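Long-range contacts in trehalose-6-phosphate phosphatase related protein (Thermoplasma acidophilum, PDB 1U02), which removes the phosphate from trehalose 6-phosphate to give free trehalose, using magnesium as cofactor: residues Ile15-Glu20 / Leu116-Leu121; Cys64-Cys69 / Val159-Ala164; Gly87-Ile92 / Phe141-Tyr146; Pro104-Tyr109 / Gly120-Asp125; Thr182-Phe187 / Gly201-Lys206. All coordinates share one frame; numbering follows the deposited sequence.

Interaction 1. Residues Ile15-Glu20 / Leu116-Leu121; sequences IIMNPE and LYHLGL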
# COMPACT_ATOMS: atom_id res chain seq x y z
N ILE A 15 3.93 -10.87 3.01
CA ILE A 15 2.93 -10.46 3.98
C ILE A 15 3.32 -11.22 5.23
O ILE A 15 3.55 -12.43 5.16
CB ILE A 15 1.52 -10.91 3.54
CG1 ILE A 15 1.14 -10.22 2.23
CG2 ILE A 15 0.50 -10.57 4.63
CD1 ILE A 15 1.03 -8.71 2.36
N ILE A 16 3.43 -10.53 6.36
CA ILE A 16 3.80 -11.20 7.60
C ILE A 16 2.83 -10.84 8.72
O ILE A 16 2.04 -9.90 8.60
CB ILE A 16 5.24 -10.83 8.03
CG1 ILE A 16 5.40 -9.31 8.12
CG2 ILE A 16 6.25 -11.42 7.04
CD1 ILE A 16 6.76 -8.88 8.59
N MSE A 17 2.89 -11.59 9.82
CA MSE A 17 1.99 -11.34 10.95
C MSE A 17 2.26 -10.02 11.67
O MSE A 17 1.36 -9.44 12.26
CB MSE A 17 2.06 -12.50 11.95
CG MSE A 17 1.03 -12.40 13.06
SE MSE A 17 -0.80 -12.40 12.40
CE MSE A 17 -1.18 -14.30 12.55
N ASN A 18 3.52 -9.56 11.63
CA ASN A 18 3.91 -8.31 12.28
C ASN A 18 4.29 -7.28 11.19
O ASN A 18 5.47 -7.07 10.90
CB ASN A 18 5.11 -8.54 13.21
CG ASN A 18 4.80 -9.53 14.33
OD1 ASN A 18 3.66 -9.98 14.49
ND2 ASN A 18 5.82 -9.88 15.12
N PRO A 19 3.29 -6.62 10.59
CA PRO A 19 3.53 -5.63 9.53
C PRO A 19 4.47 -4.48 9.85
O PRO A 19 5.02 -3.85 8.94
CB PRO A 19 2.11 -5.15 9.17
CG PRO A 19 1.33 -5.39 10.43
CD PRO A 19 1.85 -6.72 10.90
N GLU A 20 4.69 -4.19 11.13
CA GLU A 20 5.58 -3.10 11.48
C GLU A 20 7.05 -3.46 11.22
O GLU A 20 7.91 -2.58 11.19
CB GLU A 20 5.41 -2.73 12.96
CG GLU A 20 5.89 -3.81 13.94
CD GLU A 20 4.87 -4.90 14.19
OE1 GLU A 20 3.83 -4.96 13.49
OE2 GLU A 20 5.11 -5.72 15.11
N LEU A 116 -5.21 1.48 11.35
CA LEU A 116 -5.38 0.10 10.95
C LEU A 116 -5.53 -0.81 12.16
O LEU A 116 -4.70 -0.79 13.07
CB LEU A 116 -4.18 -0.31 10.09
CG LEU A 116 -4.12 -1.70 9.43
CD1 LEU A 116 -3.16 -1.65 8.25
CD2 LEU A 116 -3.67 -2.72 10.45
N TYR A 117 -6.61 -1.59 12.18
CA TYR A 117 -6.87 -2.51 13.27
C TYR A 117 -6.52 -3.91 12.76
O TYR A 117 -7.10 -4.38 11.78
CB TYR A 117 -8.35 -2.44 13.68
CG TYR A 117 -8.77 -1.06 14.13
CD1 TYR A 117 -8.71 -0.69 15.47
CD2 TYR A 117 -9.19 -0.11 13.20
CE1 TYR A 117 -9.04 0.61 15.88
CE2 TYR A 117 -9.52 1.18 13.59
CZ TYR A 117 -9.45 1.54 14.93
OH TYR A 117 -9.78 2.82 15.30
N HIS A 118 -5.54 -4.55 13.40
CA HIS A 118 -5.11 -5.88 12.99
C HIS A 118 -5.72 -6.90 13.95
O HIS A 118 -5.44 -6.87 15.15
CB HIS A 118 -3.58 -5.99 13.00
CG HIS A 118 -3.05 -7.10 12.14
ND1 HIS A 118 -3.49 -8.41 12.24
CD2 HIS A 118 -2.12 -7.10 11.16
CE1 HIS A 118 -2.86 -9.15 11.35
NE2 HIS A 118 -2.02 -8.38 10.68
N LEU A 119 -6.54 -7.79 13.41
CA LEU A 119 -7.19 -8.80 14.24
C LEU A 119 -6.47 -10.14 14.24
O LEU A 119 -6.98 -11.11 14.78
CB LEU A 119 -8.64 -9.00 13.77
CG LEU A 119 -9.64 -7.88 14.09
CD1 LEU A 119 -9.23 -6.60 13.38
CD2 LEU A 119 -11.05 -8.30 13.66
N GLY A 120 -5.29 -10.19 13.65
CA GLY A 120 -4.54 -11.43 13.57
C GLY A 120 -4.31 -12.22 14.86
O GLY A 120 -4.46 -13.44 14.87
N LEU A 121 -3.95 -11.53 15.94
CA LEU A 121 -3.67 -12.22 17.20
C LEU A 121 -4.87 -12.28 18.12
O LEU A 121 -4.81 -12.85 19.21
CB LEU A 121 -2.53 -11.51 17.92
CG LEU A 121 -1.23 -11.32 17.13
CD1 LEU A 121 -0.26 -10.49 17.96
CD2 LEU A 121 -0.64 -12.67 16.77
O HOH W 1 -0.82 -9.15 8.08
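The backbones of Met-17 and Gly-120 approach each other with their CA atoms 7.0 Å apart, a loop passing the chain that follows a strand. Residues 15-20 are loop that runs into a 3-10 turn at Pro-19. Residues 116-118 lie on strand 114-118. Met-17 is a selenomethionine, and its side chain leaves with CG anti to the backbone N (chi1 -173°). It bends at the next two bonds, which brings SE within 4.0 Å of His-118 CE1 and also beside Gly-120 CA. SE lies obliquely to the imidazole, 4.8 Å from its centroid. Closer to its own backbone, Met-17 CG meets Leu-121 CD2 at 4.1 Å. Pro-19 and His-118 reach toward each other from opposite directions, with Pro-19 CG 3.9 Å from His-118 CD2. The His-118 ring is pinned by two nitrogens. ND1 accepts the in-plane N-H of Gly-120 at 2.9 Å. A water that donates to Ile-16 O is hydrogen-bonded to His-118 NE2 at 3.0 Å, so it bridges the segments. Pro-19 also lies near the magnesium ligand Asp-9. The contact thus joins the loop after strand 3-7 to strand 114-118 of the antiparallel sheet, where strands 107-111 and 151-155 flank His-118.

Interaction 2. Residues Cys64-Cys69 / Val159-Ala164; sequences CYHGAC and VNKGSA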
# COMPACT_ATOMS: atom_id res chain seq x y z
N CYS A 64 0.99 7.06 -1.42
CA CYS A 64 0.62 6.40 -0.17
C CYS A 64 -0.86 6.50 0.18
O CYS A 64 -1.60 7.26 -0.44
CB CYS A 64 1.46 6.97 0.97
SG CYS A 64 3.25 6.77 0.70
N TYR A 65 -1.27 5.73 1.18
CA TYR A 65 -2.67 5.71 1.63
C TYR A 65 -3.60 5.45 0.44
O TYR A 65 -4.69 6.04 0.35
CB TYR A 65 -3.05 7.05 2.27
CG TYR A 65 -2.29 7.43 3.52
CD1 TYR A 65 -2.40 6.68 4.69
CD2 TYR A 65 -1.50 8.58 3.55
CE1 TYR A 65 -1.75 7.07 5.86
CE2 TYR A 65 -0.84 8.98 4.72
CZ TYR A 65 -0.97 8.22 5.87
OH TYR A 65 -0.37 8.64 7.03
N HIS A 66 -3.18 4.59 -0.47
CA HIS A 66 -3.98 4.26 -1.65
C HIS A 66 -4.29 5.50 -2.49
O HIS A 66 -5.25 5.50 -3.27
CB HIS A 66 -5.28 3.57 -1.23
CG HIS A 66 -5.09 2.18 -0.71
ND1 HIS A 66 -4.91 1.10 -1.53
CD2 HIS A 66 -5.04 1.71 0.56
CE1 HIS A 66 -4.74 0.01 -0.80
NE2 HIS A 66 -4.81 0.35 0.48
N GLY A 67 -3.47 6.54 -2.33
CA GLY A 67 -3.67 7.76 -3.11
C GLY A 67 -3.99 9.04 -2.35
O GLY A 67 -3.96 10.11 -2.94
N ALA A 68 -4.27 8.95 -1.05
CA ALA A 68 -4.61 10.15 -0.27
C ALA A 68 -3.44 11.13 -0.14
O ALA A 68 -3.65 12.33 -0.00
CB ALA A 68 -5.11 9.75 1.11
N CYS A 69 -2.22 10.61 -0.17
CA CYS A 69 -1.04 11.45 -0.04
C CYS A 69 0.10 10.85 -0.84
O CYS A 69 0.24 9.63 -0.91
CB CYS A 69 -0.63 11.55 1.44
SG CYS A 69 0.65 12.76 1.81
N VAL A 159 -10.40 6.92 -1.50
CA VAL A 159 -9.04 6.61 -1.97
C VAL A 159 -9.09 5.47 -3.00
O VAL A 159 -9.87 4.54 -2.86
CB VAL A 159 -8.11 6.22 -0.80
CG1 VAL A 159 -7.95 7.42 0.13
CG2 VAL A 159 -8.67 5.03 -0.04
N ASN A 160 -8.25 5.56 -4.02
CA ASN A 160 -8.22 4.57 -5.09
C ASN A 160 -6.84 4.47 -5.76
O ASN A 160 -6.41 5.42 -6.42
CB ASN A 160 -9.28 4.96 -6.13
CG ASN A 160 -9.49 3.89 -7.19
OD1 ASN A 160 -8.55 3.44 -7.84
ND2 ASN A 160 -10.75 3.49 -7.36
N LYS A 161 -6.15 3.35 -5.58
CA LYS A 161 -4.83 3.16 -6.19
C LYS A 161 -4.87 3.40 -7.70
O LYS A 161 -4.01 4.09 -8.25
CB LYS A 161 -4.31 1.74 -5.97
CG LYS A 161 -3.50 1.51 -4.71
CD LYS A 161 -3.00 0.06 -4.69
CE LYS A 161 -2.16 -0.24 -3.46
NZ LYS A 161 -1.80 -1.69 -3.41
N GLY A 162 -5.85 2.79 -8.36
CA GLY A 162 -5.98 2.93 -9.81
C GLY A 162 -6.05 4.36 -10.29
O GLY A 162 -5.31 4.75 -11.19
N SER A 163 -6.93 5.15 -9.68
CA SER A 163 -7.09 6.56 -10.05
C SER A 163 -5.80 7.35 -9.85
O SER A 163 -5.42 8.16 -10.69
CB SER A 163 -8.22 7.20 -9.23
OG SER A 163 -9.43 6.50 -9.43
N ALA A 164 -5.14 7.11 -8.72
CA ALA A 164 -3.89 7.79 -8.40
C ALA A 164 -2.83 7.46 -9.44
O ALA A 164 -2.13 8.35 -9.93
CB ALA A 164 -3.41 7.38 -7.01
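The contact borders the magnesium site of this HAD-clan phosphatase, where the loop carrying His-66 meets the start of helix 161-169. The Lys-161 chain, extended beyond CG, runs obliquely past the His-66 imidazole. Its CG lies 3.5 Å from His-66 ND1, and its CE is 3.7 Å from His-66 CE1. The amine goes beyond the ring to form salt bridges with Asp-183 and Asp-7, the latter a magnesium ligand and, by similarity, the nucleophile. Val-159 fills the other part of the contact. Its CG1 points anti to its own carbonyl carbon (chi1 -64°) and touches Tyr-65 O and Ala-68 CB, the latter at 3.8 Å. The second branch, CG2, packs on His-66 CB at 3.9 Å. Further along, Gly-67 lets its CA lie directly against the Ala-164 methyl, 3.9 Å from CB. Asn-160 is the N-cap, and its OD1 accepts from Ser-163 N at 3.0 Å, with the donor above the carbonyl plane. On the other segment, Ala-68 and Cys-69 both face Cys-64 in a classic beta bulge. A lysine set beside the probable nucleophile, as here, is typical of HAD phosphatase active sites.

Interaction 3. Residues Gly87-Ile92 / Phe141-Tyr146; sequences GVFDRI and FGVETY
Phe-141 lies across one flank of the helix that holds Val-88, Arg-91 and Ile-92. Its CB touches Val-88 CG1 at 3.7 Å and has Ile-92 CD1 a little farther off. CG anti to the carbonyl carbon (chi1 -70°) carries the ring over Ile-92 and out to Arg-91. CG and CD2 then lie against Ile-92 CG1, which sits over one face, 3.8 Å from the centroid and 15° off the ring normal. This is a CH-pi contact. CD1 meets Val-88 CG1 again. CE1 reaches Arg-91, with CB and NE each 3.7 Å away, and NE lies at the ring edge in its plane. The guanidinium is tilted 39° to the phenyl. CZ completes the path with a looser approach to Arg-91 CB. Val-143 fills in next to the phenyl. Its CG1 packs on Phe-89 CZ at 3.8 Å, while CG2 and Ile-92 CD1 meet tip to tip at 3.9 Å. Between the two apolar residues, Gly-142 takes positive phi and lets the chain turn from helix 127-141 toward strand 144-147. The contact is mainly apolar and away from the annotated sites. It joins helix 86-96 to the C-terminal end of helix 127-141, which closes in a Schellman motif with Gly-142 as its C-prime residue.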
# COMPACT_ATOMS: atom_id res chain seq x y z
N GLY A 87 -6.86 16.02 11.68
CA GLY A 87 -7.36 16.07 13.05
C GLY A 87 -8.28 14.90 13.36
O GLY A 87 -8.34 14.42 14.50
N VAL A 88 -9.00 14.43 12.35
CA VAL A 88 -9.93 13.32 12.50
C VAL A 88 -9.24 12.04 12.94
O VAL A 88 -9.63 11.42 13.93
CB VAL A 88 -10.70 13.06 11.19
CG1 VAL A 88 -11.64 11.87 11.37
CG2 VAL A 88 -11.48 14.30 10.80
N PHE A 89 -8.22 11.63 12.21
CA PHE A 89 -7.52 10.41 12.57
C PHE A 89 -6.81 10.49 13.91
O PHE A 89 -6.61 9.46 14.57
CB PHE A 89 -6.59 10.00 11.43
CG PHE A 89 -7.34 9.45 10.26
CD1 PHE A 89 -7.94 8.19 10.35
CD2 PHE A 89 -7.52 10.20 9.10
CE1 PHE A 89 -8.72 7.70 9.30
CE2 PHE A 89 -8.29 9.71 8.05
CZ PHE A 89 -8.90 8.45 8.15
N ASP A 90 -6.45 11.69 14.34
CA ASP A 90 -5.82 11.85 15.65
C ASP A 90 -6.87 11.50 16.70
O ASP A 90 -6.60 10.77 17.66
CB ASP A 90 -5.34 13.28 15.89
CG ASP A 90 -4.08 13.62 15.11
OD1 ASP A 90 -3.24 12.72 14.91
OD2 ASP A 90 -3.94 14.80 14.70
N ARG A 91 -8.08 12.03 16.51
CA ARG A 91 -9.18 11.78 17.44
C ARG A 91 -9.62 10.32 17.42
O ARG A 91 -9.94 9.74 18.46
CB ARG A 91 -10.38 12.68 17.10
CG ARG A 91 -10.10 14.17 17.24
CD ARG A 91 -11.38 15.00 17.46
NE ARG A 91 -12.24 15.08 16.28
CZ ARG A 91 -11.96 15.78 15.18
NH1 ARG A 91 -10.83 16.47 15.09
NH2 ARG A 91 -12.81 15.79 14.17
N ILE A 92 -9.63 9.71 16.23
CA ILE A 92 -10.03 8.31 16.11
C ILE A 92 -9.09 7.43 16.92
O ILE A 92 -9.54 6.54 17.64
CB ILE A 92 -10.02 7.86 14.63
CG1 ILE A 92 -11.18 8.54 13.89
CG2 ILE A 92 -10.14 6.34 14.54
CD1 ILE A 92 -11.19 8.30 12.39
N PHE A 141 -17.15 9.79 12.57
CA PHE A 141 -16.15 10.69 12.01
C PHE A 141 -16.24 10.92 10.51
O PHE A 141 -15.49 11.73 9.96
CB PHE A 141 -14.76 10.18 12.36
CG PHE A 141 -14.44 10.32 13.82
CD1 PHE A 141 -13.87 11.50 14.30
CD2 PHE A 141 -14.72 9.30 14.71
CE1 PHE A 141 -13.59 11.65 15.66
CE2 PHE A 141 -14.45 9.43 16.07
CZ PHE A 141 -13.88 10.61 16.55
N GLY A 142 -17.15 10.21 9.85
CA GLY A 142 -17.30 10.38 8.41
C GLY A 142 -16.12 9.87 7.61
O GLY A 142 -15.72 10.48 6.61
N VAL A 143 -15.55 8.75 8.04
CA VAL A 143 -14.44 8.16 7.31
C VAL A 143 -14.90 6.86 6.67
O VAL A 143 -16.03 6.40 6.90
CB VAL A 143 -13.21 7.92 8.21
CG1 VAL A 143 -12.56 9.25 8.55
CG2 VAL A 143 -13.61 7.19 9.48
N GLU A 144 -14.02 6.26 5.89
CA GLU A 144 -14.31 5.04 5.15
C GLU A 144 -13.67 3.80 5.78
O GLU A 144 -12.57 3.88 6.34
CB GLU A 144 -13.83 5.25 3.72
CG GLU A 144 -13.85 4.05 2.80
CD GLU A 144 -13.37 4.42 1.41
OE1 GLU A 144 -14.02 5.28 0.77
OE2 GLU A 144 -12.33 3.87 0.96
N THR A 145 -14.36 2.67 5.68
CA THR A 145 -13.87 1.42 6.24
C THR A 145 -13.44 0.43 5.16
O THR A 145 -14.17 0.19 4.20
CB THR A 145 -14.94 0.74 7.13
OG1 THR A 145 -15.41 1.67 8.12
CG2 THR A 145 -14.37 -0.46 7.84
N TYR A 146 -12.25 -0.13 5.31
CA TYR A 146 -11.71 -1.12 4.37
C TYR A 146 -11.54 -2.44 5.12
O TYR A 146 -11.03 -2.47 6.24
CB TYR A 146 -10.35 -0.67 3.83
CG TYR A 146 -9.66 -1.75 3.02
CD1 TYR A 146 -10.06 -2.02 1.71
CD2 TYR A 146 -8.63 -2.51 3.57
CE1 TYR A 146 -9.46 -3.04 0.97
CE2 TYR A 146 -8.03 -3.53 2.84
CZ TYR A 146 -8.44 -3.79 1.54
OH TYR A 146 -7.85 -4.79 0.81

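Interaction 4. Residues Pro104-Tyr109 / Gly120-Asp125; sequences PGLRIY and GLMGAD
Leu-121, Met-122 and Arg-107 carry this contact, which lies beyond the open end of the beta hairpin 107-111/114-118. There the chain leading into strand 107-111 of the four-stranded antiparallel sheet meets the loop after strand 114-118. The touching segments run nearly antiparallel, with end-to-end directions 164° apart. Gly-105 and Met-122 come closest, CA to CA 4.2 Å. Gly-105 brings its bare backbone against Leu-121 and Met-122. Leu-121 lies across the Arg-107 side chain. Its CD1 rests over one face of the guanidinium, set toward the rim, and is 3.6 Å from Arg-107 NE. The Arg-107 chain bends at chi3 (-66°), which turns the flat group under the leucine. Its terminal nitrogens are held on the far loop, with NH2 bonded to Met-17 O and NH1 to Asn-18 OD1. Leu-121 also sets its CB 3.4 Å from Gly-105 O. Met-122, a selenomethionine, sends CG anti to its backbone N (chi1 -152°), and this places CG 4.0 Å from Leu-106 N. SE then passes Leu-106 CB more loosely and goes on toward helix 127-141, where the Met-122 side chain touches Lys-127 and Leu-130. The backbones are linked by solvent. One water donates to Gly-105 O at 2.7 Å and accepts from both Arg-107 NE at 3.0 Å and Leu-121 N at 2.9 Å.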
# COMPACT_ATOMS: atom_id res chain seq x y z
N PRO A 104 -7.97 -8.23 23.88
CA PRO A 104 -6.58 -8.71 23.96
C PRO A 104 -6.11 -9.39 22.68
O PRO A 104 -6.72 -10.36 22.22
CB PRO A 104 -6.61 -9.66 25.15
CG PRO A 104 -7.64 -9.01 26.04
CD PRO A 104 -8.74 -8.69 25.05
N GLY A 105 -5.02 -8.89 22.11
CA GLY A 105 -4.52 -9.47 20.88
C GLY A 105 -4.66 -8.48 19.75
O GLY A 105 -3.87 -8.47 18.80
N LEU A 106 -5.68 -7.64 19.84
CA LEU A 106 -5.92 -6.60 18.85
C LEU A 106 -4.71 -5.67 18.82
O LEU A 106 -4.17 -5.31 19.88
CB LEU A 106 -7.16 -5.78 19.20
CG LEU A 106 -7.39 -4.51 18.37
CD1 LEU A 106 -7.70 -4.90 16.93
CD2 LEU A 106 -8.53 -3.69 18.96
N ARG A 107 -4.29 -5.29 17.63
CA ARG A 107 -3.17 -4.37 17.46
C ARG A 107 -3.68 -3.17 16.67
O ARG A 107 -4.44 -3.34 15.71
CB ARG A 107 -2.01 -5.05 16.73
CG ARG A 107 -1.25 -6.05 17.59
CD ARG A 107 -0.20 -6.81 16.79
NE ARG A 107 -0.82 -7.67 15.78
CZ ARG A 107 -0.14 -8.44 14.93
NH1 ARG A 107 1.19 -8.44 14.96
NH2 ARG A 107 -0.78 -9.20 14.06
N ILE A 108 -3.30 -1.97 17.08
CA ILE A 108 -3.75 -0.76 16.40
C ILE A 108 -2.54 0.01 15.89
O ILE A 108 -1.66 0.39 16.66
CB ILE A 108 -4.58 0.12 17.37
CG1 ILE A 108 -5.83 -0.66 17.81
CG2 ILE A 108 -5.02 1.41 16.68
CD1 ILE A 108 -6.65 0.03 18.90
N TYR A 109 -2.49 0.22 14.58
CA TYR A 109 -1.39 0.93 13.96
C TYR A 109 -1.87 2.32 13.55
O TYR A 109 -2.70 2.46 12.65
CB TYR A 109 -0.90 0.16 12.74
CG TYR A 109 -0.36 -1.21 13.10
CD1 TYR A 109 0.99 -1.39 13.38
CD2 TYR A 109 -1.21 -2.31 13.16
CE1 TYR A 109 1.49 -2.66 13.71
CE2 TYR A 109 -0.72 -3.58 13.49
CZ TYR A 109 0.63 -3.74 13.76
OH TYR A 109 1.12 -5.00 14.08
N GLY A 120 -5.29 -10.19 13.65
CA GLY A 120 -4.54 -11.43 13.57
C GLY A 120 -4.31 -12.22 14.86
O GLY A 120 -4.46 -13.44 14.87
N LEU A 121 -3.95 -11.53 15.94
CA LEU A 121 -3.67 -12.22 17.20
C LEU A 121 -4.87 -12.28 18.12
O LEU A 121 -4.81 -12.85 19.21
CB LEU A 121 -2.53 -11.51 17.92
CG LEU A 121 -1.23 -11.32 17.13
CD1 LEU A 121 -0.26 -10.49 17.96
CD2 LEU A 121 -0.64 -12.67 16.77
N MSE A 122 -5.97 -11.70 17.67
CA MSE A 122 -7.20 -11.63 18.44
C MSE A 122 -8.04 -12.90 18.45
O MSE A 122 -8.03 -13.67 17.48
CB MSE A 122 -8.03 -10.48 17.89
CG MSE A 122 -8.94 -9.82 18.87
SE MSE A 122 -10.05 -8.61 17.87
CE MSE A 122 -11.77 -9.31 18.42
N GLY A 123 -8.78 -13.11 19.53
CA GLY A 123 -9.65 -14.27 19.64
C GLY A 123 -10.81 -14.13 18.67
O GLY A 123 -11.25 -13.01 18.38
N ALA A 124 -11.31 -15.25 18.16
CA ALA A 124 -12.40 -15.24 17.19
C ALA A 124 -13.74 -14.68 17.67
O ALA A 124 -14.36 -13.88 16.96
CB ALA A 124 -12.61 -16.66 16.66
N ASP A 125 -14.18 -15.08 18.85
CA ASP A 125 -15.47 -14.66 19.40
C ASP A 125 -15.88 -13.19 19.39
O ASP A 125 -17.03 -12.87 19.09
CB ASP A 125 -15.61 -15.19 20.84
CG ASP A 125 -15.71 -16.70 20.89
OD1 ASP A 125 -15.71 -17.35 19.83
OD2 ASP A 125 -15.78 -17.25 22.02
O HOH W 2 -8.86 -11.48 22.51
O HOH W 3 -3.68 -8.64 16.16

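Interaction 5. Residues Thr182-Phe187 / Gly201-Lys206; sequences TDEAAF and GETHAK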
# COMPACT_ATOMS: atom_id res chain seq x y z
N THR A 182 -7.09 -4.50 -4.44
CA THR A 182 -6.87 -3.08 -4.70
C THR A 182 -5.95 -2.90 -5.90
O THR A 182 -6.01 -1.89 -6.60
CB THR A 182 -6.25 -2.37 -3.47
OG1 THR A 182 -4.92 -2.87 -3.25
CG2 THR A 182 -7.10 -2.64 -2.23
N ASP A 183 -5.09 -3.88 -6.13
CA ASP A 183 -4.17 -3.81 -7.26
C ASP A 183 -4.90 -4.32 -8.50
O ASP A 183 -4.69 -3.82 -9.60
CB ASP A 183 -2.94 -4.66 -6.97
CG ASP A 183 -2.24 -4.23 -5.70
OD1 ASP A 183 -1.72 -3.10 -5.66
OD2 ASP A 183 -2.23 -5.03 -4.73
N GLU A 184 -5.75 -5.31 -8.30
CA GLU A 184 -6.53 -5.88 -9.38
C GLU A 184 -7.38 -4.75 -9.96
O GLU A 184 -7.54 -4.63 -11.17
CB GLU A 184 -7.43 -7.00 -8.85
CG GLU A 184 -8.01 -7.90 -9.92
CD GLU A 184 -6.94 -8.57 -10.75
OE1 GLU A 184 -6.09 -9.28 -10.16
OE2 GLU A 184 -6.94 -8.41 -11.98
N ALA A 185 -7.90 -3.91 -9.07
CA ALA A 185 -8.71 -2.78 -9.49
C ALA A 185 -7.83 -1.78 -10.24
O ALA A 185 -8.25 -1.19 -11.24
CB ALA A 185 -9.35 -2.11 -8.28
N ALA A 186 -6.60 -1.61 -9.76
CA ALA A 186 -5.66 -0.69 -10.40
C ALA A 186 -5.36 -1.16 -11.82
O ALA A 186 -5.19 -0.33 -12.72
CB ALA A 186 -4.38 -0.59 -9.58
N PHE A 187 -5.28 -2.47 -12.03
CA PHE A 187 -5.01 -3.00 -13.37
C PHE A 187 -6.18 -2.62 -14.28
O PHE A 187 -5.99 -2.19 -15.42
CB PHE A 187 -4.90 -4.54 -13.37
CG PHE A 187 -3.88 -5.09 -12.41
CD1 PHE A 187 -2.68 -4.43 -12.17
CD2 PHE A 187 -4.10 -6.32 -11.78
CE1 PHE A 187 -1.71 -4.98 -11.32
CE2 PHE A 187 -3.15 -6.88 -10.92
CZ PHE A 187 -1.94 -6.21 -10.70
N GLY A 201 -4.62 -16.75 -7.21
CA GLY A 201 -5.89 -16.08 -7.43
C GLY A 201 -6.14 -15.72 -8.88
O GLY A 201 -5.20 -15.59 -9.67
N GLU A 202 -7.41 -15.57 -9.25
CA GLU A 202 -7.78 -15.22 -10.61
C GLU A 202 -7.40 -13.75 -10.84
O GLU A 202 -7.48 -12.94 -9.92
CB GLU A 202 -9.29 -15.40 -10.81
CG GLU A 202 -9.84 -16.75 -10.35
CD GLU A 202 -9.56 -17.88 -11.32
OE1 GLU A 202 -8.40 -18.00 -11.79
OE2 GLU A 202 -10.49 -18.66 -11.62
N THR A 203 -7.01 -13.41 -12.07
CA THR A 203 -6.62 -12.03 -12.35
C THR A 203 -6.70 -11.69 -13.83
O THR A 203 -6.73 -12.57 -14.68
CB THR A 203 -5.19 -11.75 -11.87
OG1 THR A 203 -4.80 -10.43 -12.26
CG2 THR A 203 -4.22 -12.75 -12.48
N HIS A 204 -6.71 -10.40 -14.12
CA HIS A 204 -6.76 -9.92 -15.50
C HIS A 204 -5.45 -9.26 -15.88
O HIS A 204 -5.36 -8.59 -16.91
CB HIS A 204 -7.92 -8.94 -15.67
CG HIS A 204 -9.27 -9.58 -15.58
ND1 HIS A 204 -9.69 -10.55 -16.47
CD2 HIS A 204 -10.28 -9.42 -14.70
CE1 HIS A 204 -10.91 -10.95 -16.14
NE2 HIS A 204 -11.29 -10.28 -15.07
N ALA A 205 -4.43 -9.46 -15.05
CA ALA A 205 -3.11 -8.90 -15.30
C ALA A 205 -2.51 -9.56 -16.54
O ALA A 205 -2.81 -10.72 -16.84
CB ALA A 205 -2.20 -9.12 -14.09
N LYS A 206 -1.67 -8.83 -17.26
CA LYS A 206 -1.05 -9.38 -18.46
C LYS A 206 0.03 -10.41 -18.14
O LYS A 206 0.26 -11.34 -18.92
CB LYS A 206 -0.47 -8.25 -19.31
CG LYS A 206 -1.54 -7.31 -19.83
CD LYS A 206 -0.96 -6.20 -20.68
CE LYS A 206 -2.06 -5.26 -21.14
NZ LYS A 206 -1.52 -4.08 -21.85
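Thr-203 OG1 is gripped from two sides: it donates to Glu-184 OE1 at 2.7 Å and accepts from Ala-205 N at 3.0 Å. The second bond makes an ST turn in the loop between strands 194-198 and 207-209. These strands belong to the parallel part of the HAD-type sheet, and the turn packs against helix 181-188. Glu-184 is the polar link between helix and loop. Its CG stands anti to the backbone N (chi1 -165°), and a bend at chi2 swings the carboxylate to the turn. OE1 uses its syn lone pair for the threonine hydroxyl. OE2 accepts from His-204 N at 2.9 Å in a nearly straight bond of 171°, met on the syn side but 35° out of the carboxylate plane. Both oxygens are thus engaged by adjacent residues of the loop, which fixes the rotation of the carboxylate. The side chains of Glu-184 and Thr-203 cross at about a right angle. The backbone oxygen Asp-183 O sits 3.1 Å above the plane of the Phe-187 ring, over its centre. Phe-187 also adds apolar packing beside the polar link: Ala-205 CB lies over a face of its ring, 4.0 Å from Phe-187 CE2.

Overall arrangement
Interactions 1, 3 and 4 all reach the four-stranded antiparallel sheet. Interactions 2 and 5 lie beside the mixed sheet, near the magnesium site. Interactions 1 and 4 share Gly-120 and Leu-121, and Arg-107 and Tyr-109 of interaction 4 bond to the loop of interaction 1. Interactions 1 and 5 are surface contacts, while 2, 3 and 4 are partly buried. Chemistry follows place. Interaction 3, away from the annotated sites, is mainly apolar. Interaction 5 depends on a carboxylate, and interactions 1 and 4 use bridging waters. Interactions 2 and 5 are joined by a salt bridge and by Gly-162 CA packing on Ala-186 CB.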